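Local coordinates for protein 3-phytase (PDB 2WNH) that probably hydrolyses phytate (inositol hexakisphosphate), releasing phosphate, as a bacterial 3-phytase of the histidine acid phosphatase family, at residues A144-A149 with L256-K261. The protein carries 3 engineered substitutions. Sequence-based numbering, arbitrary orientation.
Sequences ARQLAA and LYTAQK
Tyr257 turns its ring against helix 143-154, touching Arg145, Gln146 and Ala149, a worked example of how one aromatic side chain can carry most of a helix-helix contact. The tight point is Arg145: its CB sits over the ring face, 3.4 Å from Tyr257 CZ and offset toward the rim, a CH-pi contact. A chi1 of 170° turns CG away from the backbone N of Tyr257 and directs the ring past the backbone of Gln146, while Tyr257 CB rests 3.8 Å from Ala149 CB. These residues join helices 143-154 and 256-274 of the histidine acid phosphatase fold, whose short segments run roughly antiparallel at 141°, their axes 9.5 Å apart. On the buried flank, the extended side chain of Gln146 sends NE2 to Thr258 OG1 (3.1 Å), nearly straight and close to the amide plane; OE1 of Gln146 is hydrogen-bonded to Thr199 OG1, so both ends of the amide are used and its rotation is fixed. The hydroxyl of Tyr257 is hydrogen-bonded to Asp142 N, just before helix 143-154. The solvent flank is looser. There the exposed Arg145 chain bends back and brings its guanidinium, tilted 48° to the ring, into an off-centre cation-pi contact, CZ 4.6 Å from the Tyr257 centroid.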
loop_
_atom_site.group_PDB
_atom_site.type_symbol
_atom_site.label_atom_id
_atom_site.label_comp_id
_atom_site.label_asym_id
_atom_site.label_seq_id
_atom_site.Cartn_x
_atom_site.Cartn_y
_atom_site.Cartn_z
ATOM N N ALA B 144 50.239 6.220 30.761
ATOM C CA ALA B 144 50.582 6.291 32.195
ATOM C C ALA B 144 49.398 6.687 33.051
ATOM O O ALA B 144 49.197 6.154 34.131
ATOM C CB ALA B 144 51.716 7.276 32.416
ATOM N N ARG B 145 48.592 7.632 32.555
ATOM C CA ARG B 145 47.391 8.063 33.276
ATOM C C ARG B 145 46.324 6.967 33.232
ATOM O O ARG B 145 45.671 6.682 34.238
ATOM C CB ARG B 145 46.823 9.344 32.635
ATOM C CG ARG B 145 47.598 10.630 32.933
ATOM C CD ARG B 145 47.405 11.110 34.405
ATOM N NE ARG B 145 46.024 11.481 34.723
ATOM C CZ ARG B 145 45.173 10.762 35.456
ATOM N NH1 ARG B 145 45.530 9.598 35.993
ATOM N NH2 ARG B 145 43.943 11.219 35.657
ATOM N N GLN B 146 46.162 6.342 32.066
ATOM C CA GLN B 146 45.168 5.272 31.944
ATOM C C GLN B 146 45.487 4.080 32.837
ATOM O O GLN B 146 44.591 3.508 33.454
ATOM C CB GLN B 146 44.992 4.819 30.503
ATOM C CG GLN B 146 43.741 3.956 30.306
ATOM C CD GLN B 146 43.550 3.598 28.857
ATOM O OE1 GLN B 146 44.391 2.913 28.256
ATOM N NE2 GLN B 146 42.445 4.082 28.265
ATOM N N LEU B 147 46.769 3.730 32.943
ATOM C CA LEU B 147 47.200 2.684 33.874
ATOM C C LEU B 147 46.783 2.978 35.319
ATOM O O LEU B 147 46.212 2.121 35.997
ATOM C CB LEU B 147 48.720 2.500 33.767
ATOM C CG LEU B 147 49.360 1.379 34.599
ATOM C CD1 LEU B 147 48.757 0.012 34.262
ATOM C CD2 LEU B 147 50.852 1.394 34.286
ATOM N N ALA B 148 47.073 4.190 35.784
ATOM C CA ALA B 148 46.678 4.630 37.110
ATOM C C ALA B 148 45.175 4.578 37.330
ATOM O O ALA B 148 44.695 4.064 38.344
ATOM C CB ALA B 148 47.190 6.063 37.350
ATOM N N ALA B 149 44.439 5.149 36.374
ATOM C CA ALA B 149 42.974 5.214 36.428
ATOM C C ALA B 149 42.300 3.847 36.519
ATOM O O ALA B 149 41.398 3.663 37.336
ATOM C CB ALA B 149 42.457 5.990 35.197
ATOM N N LEU B 256 36.370 7.018 34.263
ATOM C CA LEU B 256 36.177 8.453 34.017
ATOM C C LEU B 256 37.290 9.083 33.188
ATOM O O LEU B 256 37.024 9.766 32.203
ATOM C CB LEU B 256 36.005 9.212 35.332
ATOM C CG LEU B 256 35.618 10.681 35.141
ATOM C CD1 LEU B 256 34.310 10.814 34.333
ATOM C CD2 LEU B 256 35.473 11.363 36.481
ATOM N N TYR B 257 38.541 8.875 33.585
ATOM C CA TYR B 257 39.656 9.415 32.806
ATOM C C TYR B 257 39.533 9.095 31.312
ATOM O O TYR B 257 39.660 9.997 30.436
ATOM C CB TYR B 257 41.038 8.928 33.341
ATOM C CG TYR B 257 42.172 9.299 32.384
ATOM C CD1 TYR B 257 42.664 10.607 32.325
ATOM C CD2 TYR B 257 42.721 8.363 31.518
ATOM C CE1 TYR B 257 43.649 10.960 31.426
ATOM C CE2 TYR B 257 43.703 8.712 30.610
ATOM C CZ TYR B 257 44.181 10.022 30.586
ATOM O OH TYR B 257 45.152 10.420 29.700
ATOM N N THR B 258 39.323 7.809 31.020
ATOM C CA THR B 258 39.292 7.323 29.642
ATOM C C THR B 258 38.107 7.963 28.916
ATOM O O THR B 258 38.245 8.417 27.775
ATOM C CB THR B 258 39.170 5.799 29.603
ATOM O OG1 THR B 258 40.333 5.212 30.218
ATOM C CG2 THR B 258 39.036 5.273 28.168
ATOM N N ALA B 259 36.963 7.998 29.595
ATOM C CA ALA B 259 35.745 8.565 28.993
ATOM C C ALA B 259 35.927 10.061 28.717
ATOM O O ALA B 259 35.460 10.579 27.701
ATOM C CB ALA B 259 34.554 8.328 29.895
ATOM N N GLN B 260 36.613 10.759 29.614
ATOM C CA GLN B 260 36.872 12.187 29.416
ATOM C C GLN B 260 37.773 12.431 28.208
ATOM O O GLN B 260 37.492 13.291 27.377
ATOM C CB GLN B 260 37.473 12.797 30.690
ATOM C CG GLN B 260 36.456 13.005 31.788
ATOM C CD GLN B 260 37.075 13.562 33.050
ATOM O OE1 GLN B 260 38.130 13.097 33.493
ATOM N NE2 GLN B 260 36.404 14.528 33.662
ATOM N N LYS B 261 38.856 11.663 28.094
ATOM C CA LYS B 261 39.771 11.833 26.966
ATOM C C LYS B 261 39.150 11.454 25.626
ATOM O O LYS B 261 39.328 12.149 24.625
ATOM C CB LYS B 261 41.075 11.032 27.160
ATOM C CG LYS B 261 41.995 11.629 28.228
ATOM C CD LYS B 261 42.407 13.078 27.929
ATOM C CE LYS B 261 43.040 13.260 26.536
ATOM N NZ LYS B 261 43.368 14.694 26.244
#